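Local structure of probable adhesion protein (6R3Z) at residues Val220-Ser225 against Lys244-Ser249. The protein binds divalent metal ions such as ferrous iron, and nickel in this structure, as the solute-binding protein of a transport system, probably delivering iron for uptake. Numbering follows the deposited sequence.
Sequences VKVIFS and KLYSLS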
ATOM      1  N   VAL A 220      19.375  -8.280  14.120  1.00 22.40           N
ATOM      2  CA  VAL A 220      18.381  -7.362  13.548  1.00 21.77           C
ATOM      3  C   VAL A 220      18.173  -6.255  14.588  1.00 26.23           C
ATOM      4  O   VAL A 220      18.077  -6.544  15.780  1.00 25.60           O
ATOM      5  CB  VAL A 220      17.074  -8.097  13.143  1.00 23.81           C
ATOM      6  CG1 VAL A 220      15.938  -7.119  12.799  1.00 23.53           C
ATOM      7  CG2 VAL A 220      17.327  -9.054  11.986  1.00 23.10           C
ATOM      8  N   LYS A 221      18.184  -5.002  14.140  1.00 24.07           N
ATOM      9  CA  LYS A 221      18.107  -3.838  15.023  1.00 24.31           C
ATOM     10  C   LYS A 221      16.687  -3.380  15.316  1.00 30.58           C
ATOM     11  O   LYS A 221      16.381  -2.970  16.446  1.00 31.88           O
ATOM     12  CB  LYS A 221      18.964  -2.677  14.477  1.00 26.62           C
ATOM     13  CG  LYS A 221      20.460  -3.004  14.302  1.00 33.39           C
ATOM     14  CD  LYS A 221      21.199  -3.289  15.620  1.00 40.90           C
ATOM     15  CE  LYS A 221      22.617  -3.753  15.396  1.00 38.64           C
ATOM     16  NZ  LYS A 221      23.290  -4.103  16.684  1.00 44.36           N
ATOM     17  N   VAL A 222      15.836  -3.368  14.281  1.00 25.97           N
ATOM     18  CA  VAL A 222      14.469  -2.866  14.421  1.00 24.45           C
ATOM     19  C   VAL A 222      13.462  -3.805  13.777  1.00 27.29           C
ATOM     20  O   VAL A 222      13.799  -4.521  12.832  1.00 24.86           O
ATOM     21  CB  VAL A 222      14.302  -1.408  13.881  1.00 27.35           C
ATOM     22  CG1 VAL A 222      15.318  -0.443  14.498  1.00 26.92           C
ATOM     23  CG2 VAL A 222      14.359  -1.349  12.356  1.00 27.08           C
ATOM     24  N   ILE A 223      12.217  -3.761  14.276  1.00 24.12           N
ATOM     25  CA  ILE A 223      11.094  -4.478  13.696  1.00 23.04           C
ATOM     26  C   ILE A 223       9.938  -3.477  13.494  1.00 26.27           C
ATOM     27  O   ILE A 223       9.623  -2.702  14.410  1.00 25.80           O
ATOM     28  CB  ILE A 223      10.680  -5.783  14.444  1.00 27.59           C
ATOM     29  CG1 ILE A 223       9.609  -6.580  13.638  1.00 27.79           C
ATOM     30  CG2 ILE A 223      10.229  -5.494  15.894  1.00 29.43           C
ATOM     31  CD1 ILE A 223       9.583  -8.107  13.913  1.00 33.54           C
ATOM     32  N   PHE A 224       9.347  -3.480  12.289  1.00 22.44           N
ATOM     33  CA  PHE A 224       8.186  -2.661  11.964  1.00 20.58           C
ATOM     34  C   PHE A 224       6.952  -3.543  11.972  1.00 24.60           C
ATOM     35  O   PHE A 224       6.832  -4.450  11.134  1.00 22.11           O
ATOM     36  CB  PHE A 224       8.335  -1.928  10.622  1.00 21.88           C
ATOM     37  CG  PHE A 224       9.469  -0.934  10.574  1.00 22.11           C
ATOM     38  CD1 PHE A 224       9.362   0.306  11.203  1.00 23.99           C
ATOM     39  CD2 PHE A 224      10.653  -1.236   9.911  1.00 24.42           C
ATOM     40  CE1 PHE A 224      10.420   1.221  11.174  1.00 23.46           C
ATOM     41  CE2 PHE A 224      11.718  -0.328   9.894  1.00 26.45           C
ATOM     42  CZ  PHE A 224      11.584   0.912  10.498  1.00 23.18           C
ATOM     43  N   SER A 225       6.060  -3.311  12.951  1.00 21.90           N
ATOM     44  CA  SER A 225       4.806  -4.055  13.084  1.00 22.09           C
ATOM     45  C   SER A 225       3.625  -3.315  12.413  1.00 25.85           C
ATOM     46  O   SER A 225       3.788  -2.208  11.896  1.00 25.74           O
ATOM     47  CB  SER A 225       4.513  -4.390  14.550  1.00 25.50           C
ATOM     48  OG  SER A 225       4.237  -3.218  15.302  1.00 29.04           O
ATOM     49  N   LYS A 244      14.140  -3.428  18.880  1.00 29.23           N
ATOM     50  CA  LYS A 244      13.326  -2.221  19.040  1.00 28.66           C
ATOM     51  C   LYS A 244      12.114  -2.264  18.097  1.00 31.11           C
ATOM     52  O   LYS A 244      12.255  -2.568  16.914  1.00 30.73           O
ATOM     53  CB  LYS A 244      14.145  -0.938  18.784  1.00 31.00           C
ATOM     54  CG  LYS A 244      15.142  -0.592  19.883  1.00 41.39           C
ATOM     55  CD  LYS A 244      15.807   0.761  19.611  1.00 53.41           C
ATOM     56  CE  LYS A 244      16.825   1.130  20.669  1.00 59.22           C
ATOM     57  NZ  LYS A 244      17.506   2.416  20.355  1.00 60.27           N
ATOM     58  N   LEU A 245      10.935  -1.961  18.633  1.00 27.76           N
ATOM     59  CA  LEU A 245       9.689  -2.016  17.892  1.00 28.01           C
ATOM     60  C   LEU A 245       9.151  -0.638  17.468  1.00 29.07           C
ATOM     61  O   LEU A 245       9.063   0.288  18.281  1.00 27.72           O
ATOM     62  CB  LEU A 245       8.633  -2.769  18.736  1.00 29.70           C
ATOM     63  CG  LEU A 245       7.201  -2.826  18.188  1.00 35.77           C
ATOM     64  CD1 LEU A 245       7.104  -3.779  17.032  1.00 35.76           C
ATOM     65  CD2 LEU A 245       6.212  -3.198  19.293  1.00 41.67           C
ATOM     66  N   TYR A 246       8.767  -0.541  16.189  1.00 25.03           N
ATOM     67  CA  TYR A 246       8.107   0.608  15.578  1.00 23.87           C
ATOM     68  C   TYR A 246       6.909   0.032  14.810  1.00 27.38           C
ATOM     69  O   TYR A 246       6.877  -1.177  14.554  1.00 27.48           O
ATOM     70  CB  TYR A 246       9.053   1.379  14.639  1.00 24.02           C
ATOM     71  CG  TYR A 246      10.292   1.903  15.333  1.00 24.74           C
ATOM     72  CD1 TYR A 246      11.437   1.119  15.441  1.00 26.65           C
ATOM     73  CD2 TYR A 246      10.332   3.195  15.860  1.00 25.11           C
ATOM     74  CE1 TYR A 246      12.584   1.591  16.072  1.00 27.21           C
ATOM     75  CE2 TYR A 246      11.482   3.678  16.499  1.00 25.32           C
ATOM     76  CZ  TYR A 246      12.599   2.862  16.615  1.00 29.56           C
ATOM     77  OH  TYR A 246      13.762   3.274  17.216  1.00 31.33           O
ATOM     78  N   SER A 247       5.910   0.860  14.513  1.00 22.71           N
ATOM     79  CA  SER A 247       4.735   0.394  13.803  1.00 22.92           C
ATOM     80  C   SER A 247       4.446   1.288  12.601  1.00 24.92           C
ATOM     81  O   SER A 247       4.675   2.512  12.642  1.00 23.10           O
ATOM     82  CB  SER A 247       3.534   0.316  14.740  1.00 28.01           C
ATOM     83  OG  SER A 247       3.767  -0.613  15.788  1.00 37.24           O
ATOM     84  N   LEU A 248       3.983   0.645  11.526  1.00 22.45           N
ATOM     85  CA  LEU A 248       3.661   1.265  10.250  1.00 21.77           C
ATOM     86  C   LEU A 248       2.241   0.954   9.813  1.00 23.84           C
ATOM     87  O   LEU A 248       1.641  -0.038  10.254  1.00 20.79           O
ATOM     88  CB  LEU A 248       4.664   0.821   9.166  1.00 21.69           C
ATOM     89  CG  LEU A 248       6.157   1.129   9.392  1.00 25.02           C
ATOM     90  CD1 LEU A 248       6.991   0.497   8.296  1.00 25.06           C
ATOM     91  CD2 LEU A 248       6.438   2.662   9.459  1.00 25.54           C
ATOM     92  N   SER A 249       1.725   1.798   8.918  1.00 20.24           N
ATOM     93  CA  SER A 249       0.399   1.662   8.365  1.00 21.08           C
ATOM     94  C   SER A 249       0.439   1.061   6.958  1.00 23.25           C
ATOM     95  O   SER A 249       1.143   1.561   6.083  1.00 22.60           O
ATOM     96  CB  SER A 249      -0.316   3.011   8.331  1.00 24.58           C
ATOM     97  OG  SER A 249      -1.598   2.866   7.741  1.00 24.05           O
TER
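Lys244 opens the parallel pairing with Val220-Ser225: its N makes a weak bond to Lys221 O, and its O then accepts Ile223 N at 2.9 Å. Leu245 turns to the opposite face, under helix 234-241. Its CG stands anti to the backbone N (chi1 174°), and CD1 reaches both Ile223 CG2, at 3.7 Å, and the CB and OG of Ser225. Tyr246 is held by two backbone bonds to the one neighbouring strand, N donating to Ile223 O at 2.9 Å and O accepting Ser225 N at 2.8 Å. Its side chain shares a face with Val222 and Phe224: CE1 meets Val222 CG1 at 3.8 Å, while CB lies obliquely against the Phe224 ring, 3.6 Å from CD1. The phenol continues to helix 260-277, and its OH bonds Glu278. Back on the face of Leu245, Ser247 OG donates to Ser225 OG over 2.7 Å. Leu248 N closes the ladder with a nearly straight bond to Ser225 O (173° at the hydrogen), and its CD1 comes 3.6 Å from Phe224 CB. The following loop carries His250, a nickel ligand.

These strands complete the beta-alpha-beta unit running through helix 234-241, with 244-248 an edge strand of its four-stranded parallel sheet. The alternating backbone bonds fix the register; Val222, Phe224, Tyr246 and Leu248 form a buried, largely apolar patch, with helix 260-277 against Tyr246 and Leu248, and the serine pair gives the Ser247 hydroxyl an acceptor on the other face.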